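Local structure of beta-carbonic anhydrase (Methanothermobacter thermautotrophicus, 1G5C) at residues Asp34-Leu45 against Ile156-Lys164. The protein catalyses the reversible hydration of carbon dioxide to bicarbonate, as a zinc-dependent carbonic anhydrase of the beta class. Numbering follows the deposited sequence.
Sequences DSRLIDLLERAL and IDINTGRLK
In Ile-158, chi1 at -162° puts CG1 anti to the backbone N and chi2 near 61° turns CD1 toward CB of Arg-36, whose own chain bends at chi3 (-74°) so that one face of the guanidinium lies against CG1 of Ile-158, offset toward the rim. The two side chains cross at about a right angle, with CD1 of Ile-158 lying 3.6 Å from CB of Arg-36. The guanidinium is held by its edge. Side-on, NE gives a bond of 2.9 Å to OD1 of Asp-34 and NH2 one of 3.0 Å to OD2, both on the syn side; OD1 also takes the backbone N of Arg-36 through its anti lone pair, closing an Asx turn. NH1 reaches a water that bridges to OD1 of Asn-159, and it also forms a salt bridge with Asp-89, a second carboxylate for the guanidinium.

The rest is apolar packing; no direct hydrogen bond joins the two segments. CD2 of Leu-37 lies 3.7 Å from CD1 of Ile-158, and CD1 of Ile-156 meets CB of Ala-44 at 3.6 Å. Gly-161 lets the helix come close, its CA 4.0 Å from CD1 of Leu-40, and CD2 of Leu-45 touches CD1 of Leu-163 at 3.7 Å.

Helix 40-45 thereby packs on the turn linking strands 150-156 and 163-165, while the loop before it lies beside the zinc held by Cys-32, His-87 and Cys-90. There, Asp-34 and Arg-36 form the Asp-Arg dyad characteristic of beta-class carbonic anhydrases.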
ATOM      1  N   ASP A  34       5.370  -3.199  -9.077  1.00 11.15           N
ATOM      2  CA  ASP A  34       5.746  -3.213 -10.488  1.00  9.29           C
ATOM      3  C   ASP A  34       4.946  -2.186 -11.304  1.00  9.80           C
ATOM      4  O   ASP A  34       3.710  -2.153 -11.256  1.00  6.42           O
ATOM      5  CB  ASP A  34       5.530  -4.632 -11.073  1.00 10.26           C
ATOM      6  CG  ASP A  34       6.328  -4.856 -12.356  1.00 14.08           C
ATOM      7  OD1 ASP A  34       5.964  -4.286 -13.406  1.00 12.45           O
ATOM      8  OD2 ASP A  34       7.345  -5.570 -12.295  1.00 14.85           O
ATOM      9  N   SER A  35       5.649  -1.358 -12.066  1.00 10.72           N
ATOM     10  CA  SER A  35       4.995  -0.306 -12.858  1.00 13.32           C
ATOM     11  C   SER A  35       4.083  -0.793 -13.970  1.00 14.27           C
ATOM     12  O   SER A  35       3.207  -0.044 -14.426  1.00 11.00           O
ATOM     13  CB  SER A  35       6.028   0.663 -13.462  1.00 16.24           C
ATOM     14  OG  SER A  35       6.735   0.063 -14.532  1.00 16.07           O
ATOM     15  N   ARG A  36       4.261  -2.038 -14.406  1.00 14.95           N
ATOM     16  CA  ARG A  36       3.418  -2.565 -15.475  1.00 15.18           C
ATOM     17  C   ARG A  36       2.019  -2.953 -15.005  1.00 14.97           C
ATOM     18  O   ARG A  36       1.140  -3.272 -15.824  1.00 13.86           O
ATOM     19  CB  ARG A  36       4.103  -3.766 -16.127  1.00 15.12           C
ATOM     20  CG  ARG A  36       5.397  -3.386 -16.815  1.00 18.10           C
ATOM     21  CD  ARG A  36       6.160  -4.615 -17.203  1.00 20.74           C
ATOM     22  NE  ARG A  36       6.761  -5.231 -16.027  1.00 15.90           N
ATOM     23  CZ  ARG A  36       7.464  -6.358 -16.056  1.00 20.99           C
ATOM     24  NH1 ARG A  36       7.661  -7.016 -17.205  1.00 15.43           N
ATOM     25  NH2 ARG A  36       7.988  -6.812 -14.933  1.00 19.44           N
ATOM     26  N   LEU A  37       1.811  -2.937 -13.693  1.00 11.99           N
ATOM     27  CA  LEU A  37       0.499  -3.268 -13.143  1.00 13.28           C
ATOM     28  C   LEU A  37      -0.389  -2.032 -13.085  1.00 11.96           C
ATOM     29  O   LEU A  37      -1.607  -2.143 -12.934  1.00 11.83           O
ATOM     30  CB  LEU A  37       0.637  -3.857 -11.735  1.00 12.61           C
ATOM     31  CG  LEU A  37       1.244  -5.262 -11.692  1.00 12.83           C
ATOM     32  CD1 LEU A  37       1.623  -5.653 -10.265  1.00 11.73           C
ATOM     33  CD2 LEU A  37       0.231  -6.245 -12.287  1.00 12.82           C
ATOM     34  N   ILE A  38       0.210  -0.851 -13.180  1.00 12.71           N
ATOM     35  CA  ILE A  38      -0.588   0.374 -13.135  1.00 12.65           C
ATOM     36  C   ILE A  38      -1.527   0.348 -14.339  1.00 14.14           C
ATOM     37  O   ILE A  38      -1.099   0.002 -15.445  1.00 11.29           O
ATOM     38  CB  ILE A  38       0.304   1.644 -13.213  1.00 14.56           C
ATOM     39  CG1 ILE A  38       1.258   1.684 -12.014  1.00 12.85           C
ATOM     40  CG2 ILE A  38      -0.577   2.912 -13.205  1.00 14.57           C
ATOM     41  CD1 ILE A  38       2.311   2.808 -12.106  1.00 13.47           C
ATOM     42  N   ASP A  39      -2.801   0.675 -14.107  1.00 10.53           N
ATOM     43  CA  ASP A  39      -3.830   0.711 -15.156  1.00 10.92           C
ATOM     44  C   ASP A  39      -4.241  -0.692 -15.592  1.00  8.58           C
ATOM     45  O   ASP A  39      -5.406  -1.069 -15.501  1.00 11.08           O
ATOM     46  CB  ASP A  39      -3.326   1.497 -16.393  1.00  9.61           C
ATOM     47  CG  ASP A  39      -4.448   2.275 -17.111  1.00 12.44           C
ATOM     48  OD1 ASP A  39      -5.633   1.898 -16.979  1.00 14.81           O
ATOM     49  OD2 ASP A  39      -4.140   3.272 -17.824  1.00 12.64           O
ATOM     50  N   LEU A  40      -3.284  -1.472 -16.077  1.00 12.62           N
ATOM     51  CA  LEU A  40      -3.577  -2.830 -16.532  1.00 12.53           C
ATOM     52  C   LEU A  40      -4.296  -3.694 -15.481  1.00 12.97           C
ATOM     53  O   LEU A  40      -5.288  -4.366 -15.787  1.00 12.62           O
ATOM     54  CB  LEU A  40      -2.283  -3.526 -16.955  1.00 11.66           C
ATOM     55  CG  LEU A  40      -2.366  -4.981 -17.438  1.00 13.38           C
ATOM     56  CD1 LEU A  40      -3.355  -5.118 -18.599  1.00 14.42           C
ATOM     57  CD2 LEU A  40      -0.994  -5.416 -17.893  1.00 15.94           C
ATOM     58  N   LEU A  41      -3.812  -3.666 -14.242  1.00  9.45           N
ATOM     59  CA  LEU A  41      -4.419  -4.491 -13.194  1.00 10.37           C
ATOM     60  C   LEU A  41      -5.874  -4.099 -12.924  1.00 11.04           C
ATOM     61  O   LEU A  41      -6.757  -4.965 -12.787  1.00 11.88           O
ATOM     62  CB  LEU A  41      -3.599  -4.391 -11.906  1.00 10.47           C
ATOM     63  CG  LEU A  41      -4.067  -5.288 -10.751  1.00 11.46           C
ATOM     64  CD1 LEU A  41      -4.144  -6.766 -11.199  1.00 10.00           C
ATOM     65  CD2 LEU A  41      -3.098  -5.117  -9.572  1.00 13.41           C
ATOM     66  N   GLU A  42      -6.118  -2.798 -12.832  1.00  8.84           N
ATOM     67  CA  GLU A  42      -7.468  -2.297 -12.618  1.00 13.28           C
ATOM     68  C   GLU A  42      -8.411  -2.776 -13.728  1.00 14.06           C
ATOM     69  O   GLU A  42      -9.481  -3.293 -13.446  1.00 15.83           O
ATOM     70  CB  GLU A  42      -7.477  -0.766 -12.601  1.00 12.53           C
ATOM     71  CG  GLU A  42      -6.822  -0.127 -11.383  1.00 24.52           C
ATOM     72  CD  GLU A  42      -5.308  -0.170 -11.418  1.00 25.44           C
ATOM     73  OE1 GLU A  42      -4.729  -0.101 -12.514  1.00 30.65           O
ATOM     74  OE2 GLU A  42      -4.694  -0.257 -10.339  1.00 31.58           O
ATOM     75  N   ARG A  43      -8.025  -2.568 -14.987  1.00 16.34           N
ATOM     76  CA  ARG A  43      -8.852  -2.993 -16.130  1.00 15.85           C
ATOM     77  C   ARG A  43      -8.998  -4.523 -16.136  1.00 15.83           C
ATOM     78  O   ARG A  43     -10.069  -5.057 -16.396  1.00 16.04           O
ATOM     79  CB  ARG A  43      -8.217  -2.530 -17.454  1.00 17.64           C
ATOM     80  CG  ARG A  43      -8.617  -1.102 -17.936  1.00 15.25           C
ATOM     81  CD  ARG A  43      -8.137  -0.005 -17.006  1.00 15.55           C
ATOM     82  NE  ARG A  43      -9.059   0.274 -15.900  1.00 15.49           N
ATOM     83  CZ  ARG A  43      -8.830   1.201 -14.970  1.00 17.59           C
ATOM     84  NH1 ARG A  43      -7.711   1.923 -15.017  1.00 15.16           N
ATOM     85  NH2 ARG A  43      -9.718   1.425 -14.007  1.00 17.96           N
ATOM     86  N   ALA A  44      -7.920  -5.225 -15.821  1.00 11.92           N
ATOM     87  CA  ALA A  44      -7.957  -6.680 -15.823  1.00 15.95           C
ATOM     88  C   ALA A  44      -8.928  -7.239 -14.754  1.00 16.05           C
ATOM     89  O   ALA A  44      -9.552  -8.280 -14.959  1.00 18.24           O
ATOM     90  CB  ALA A  44      -6.530  -7.238 -15.619  1.00 12.41           C
ATOM     91  N   LEU A  45      -9.061  -6.539 -13.632  1.00 16.08           N
ATOM     92  CA  LEU A  45      -9.952  -6.968 -12.551  1.00 17.84           C
ATOM     93  C   LEU A  45     -11.328  -6.328 -12.637  1.00 18.38           C
ATOM     94  O   LEU A  45     -12.202  -6.637 -11.824  1.00 19.57           O
ATOM     95  CB  LEU A  45      -9.349  -6.620 -11.175  1.00 16.52           C
ATOM     96  CG  LEU A  45      -8.025  -7.294 -10.781  1.00 19.13           C
ATOM     97  CD1 LEU A  45      -7.463  -6.588  -9.564  1.00 19.36           C
ATOM     98  CD2 LEU A  45      -8.226  -8.779 -10.506  1.00 18.90           C
ATOM     99  N   ILE A 156      -1.294 -12.819 -12.399  1.00 15.45           N
ATOM    100  CA  ILE A 156      -1.660 -12.192 -13.662  1.00 15.85           C
ATOM    101  C   ILE A 156      -0.485 -12.173 -14.648  1.00 14.81           C
ATOM    102  O   ILE A 156       0.657 -11.979 -14.244  1.00 14.07           O
ATOM    103  CB  ILE A 156      -2.148 -10.719 -13.429  1.00 16.09           C
ATOM    104  CG1 ILE A 156      -2.728 -10.145 -14.723  1.00 18.46           C
ATOM    105  CG2 ILE A 156      -0.976  -9.826 -12.948  1.00 12.51           C
ATOM    106  CD1 ILE A 156      -3.423  -8.766 -14.521  1.00 19.82           C
ATOM    107  N   ASP A 157      -0.773 -12.394 -15.933  1.00 14.48           N
ATOM    108  CA  ASP A 157       0.255 -12.325 -16.977  1.00 14.60           C
ATOM    109  C   ASP A 157       0.563 -10.829 -17.103  1.00 16.27           C
ATOM    110  O   ASP A 157      -0.315 -10.046 -17.459  1.00 16.94           O
ATOM    111  CB  ASP A 157      -0.293 -12.851 -18.311  1.00 16.67           C
ATOM    112  CG  ASP A 157       0.755 -12.834 -19.422  1.00 22.10           C
ATOM    113  OD1 ASP A 157       1.315 -11.747 -19.727  1.00 21.74           O
ATOM    114  OD2 ASP A 157       1.026 -13.909 -19.992  1.00 26.43           O
ATOM    115  N   ILE A 158       1.803 -10.434 -16.836  1.00 16.99           N
ATOM    116  CA  ILE A 158       2.161  -9.027 -16.861  1.00 19.32           C
ATOM    117  C   ILE A 158       2.028  -8.316 -18.219  1.00 20.77           C
ATOM    118  O   ILE A 158       1.954  -7.082 -18.284  1.00 21.47           O
ATOM    119  CB  ILE A 158       3.589  -8.829 -16.263  1.00 17.67           C
ATOM    120  CG1 ILE A 158       3.800  -7.357 -15.870  1.00 17.15           C
ATOM    121  CG2 ILE A 158       4.667  -9.296 -17.254  1.00 16.63           C
ATOM    122  CD1 ILE A 158       2.818  -6.842 -14.805  1.00 12.10           C
ATOM    123  N   ASN A 159       1.957  -9.076 -19.302  1.00 20.72           N
ATOM    124  CA  ASN A 159       1.821  -8.450 -20.608  1.00 20.92           C
ATOM    125  C   ASN A 159       0.405  -8.448 -21.171  1.00 21.75           C
ATOM    126  O   ASN A 159       0.031  -7.532 -21.895  1.00 22.69           O
ATOM    127  CB  ASN A 159       2.764  -9.123 -21.608  1.00 23.96           C
ATOM    128  CG  ASN A 159       4.210  -9.067 -21.160  1.00 23.20           C
ATOM    129  OD1 ASN A 159       4.748  -7.992 -20.902  1.00 23.13           O
ATOM    130  ND2 ASN A 159       4.841 -10.226 -21.051  1.00 20.35           N
ATOM    131  N   THR A 160      -0.387  -9.456 -20.828  1.00 19.43           N
ATOM    132  CA  THR A 160      -1.738  -9.574 -21.362  1.00 17.60           C
ATOM    133  C   THR A 160      -2.870  -9.248 -20.373  1.00 19.49           C
ATOM    134  O   THR A 160      -3.980  -8.921 -20.794  1.00 18.81           O
ATOM    135  CB  THR A 160      -1.972 -11.004 -21.904  1.00 22.60           C
ATOM    136  OG1 THR A 160      -2.126 -11.909 -20.800  1.00 22.28           O
ATOM    137  CG2 THR A 160      -0.764 -11.473 -22.761  1.00 19.42           C
ATOM    138  N   GLY A 161      -2.600  -9.342 -19.070  1.00 19.26           N
ATOM    139  CA  GLY A 161      -3.632  -9.056 -18.081  1.00 14.60           C
ATOM    140  C   GLY A 161      -4.498 -10.269 -17.768  1.00 15.30           C
ATOM    141  O   GLY A 161      -5.433 -10.207 -16.962  1.00 15.78           O
ATOM    142  N   ARG A 162      -4.193 -11.397 -18.392  1.00 16.38           N
ATOM    143  CA  ARG A 162      -4.985 -12.603 -18.142  1.00 17.69           C
ATOM    144  C   ARG A 162      -4.696 -13.148 -16.746  1.00 14.35           C
ATOM    145  O   ARG A 162      -3.543 -13.275 -16.358  1.00 15.14           O
ATOM    146  CB  ARG A 162      -4.680 -13.671 -19.200  1.00 16.80           C
ATOM    147  CG  ARG A 162      -5.646 -14.856 -19.175  1.00 20.40           C
ATOM    148  CD  ARG A 162      -5.301 -15.859 -20.278  1.00 23.75           C
ATOM    149  NE  ARG A 162      -3.992 -16.470 -20.057  1.00 25.84           N
ATOM    150  CZ  ARG A 162      -3.757 -17.484 -19.224  1.00 26.67           C
ATOM    151  NH1 ARG A 162      -4.741 -18.025 -18.517  1.00 25.23           N
ATOM    152  NH2 ARG A 162      -2.526 -17.953 -19.088  1.00 26.48           N
ATOM    153  N   LEU A 163      -5.754 -13.452 -15.997  1.00 16.59           N
ATOM    154  CA  LEU A 163      -5.630 -13.983 -14.638  1.00 17.41           C
ATOM    155  C   LEU A 163      -5.667 -15.502 -14.589  1.00 17.85           C
ATOM    156  O   LEU A 163      -6.454 -16.131 -15.278  1.00 19.17           O
ATOM    157  CB  LEU A 163      -6.777 -13.465 -13.753  1.00 14.27           C
ATOM    158  CG  LEU A 163      -6.823 -11.959 -13.501  1.00 18.33           C
ATOM    159  CD1 LEU A 163      -8.192 -11.560 -12.922  1.00 17.53           C
ATOM    160  CD2 LEU A 163      -5.685 -11.575 -12.557  1.00 15.84           C
ATOM    161  N   LYS A 164      -4.814 -16.078 -13.750  1.00 20.05           N
ATOM    162  CA  LYS A 164      -4.774 -17.516 -13.547  1.00 17.56           C
ATOM    163  C   LYS A 164      -5.011 -17.737 -12.051  1.00 17.00           C
ATOM    164  O   LYS A 164      -4.280 -17.219 -11.220  1.00 15.07           O
ATOM    165  CB  LYS A 164      -3.415 -18.077 -13.956  1.00 20.04           C
ATOM    166  CG  LYS A 164      -3.212 -19.521 -13.511  1.00 17.17           C
ATOM    167  CD  LYS A 164      -1.808 -20.012 -13.805  1.00 18.49           C
ATOM    168  CE  LYS A 164      -1.619 -21.476 -13.332  1.00 22.31           C
ATOM    169  NZ  LYS A 164      -0.223 -21.952 -13.570  1.00 22.81           N
TER
HETATM  170  O   HOH W   1       7.135  -6.835 -19.959  1.00 25.41           O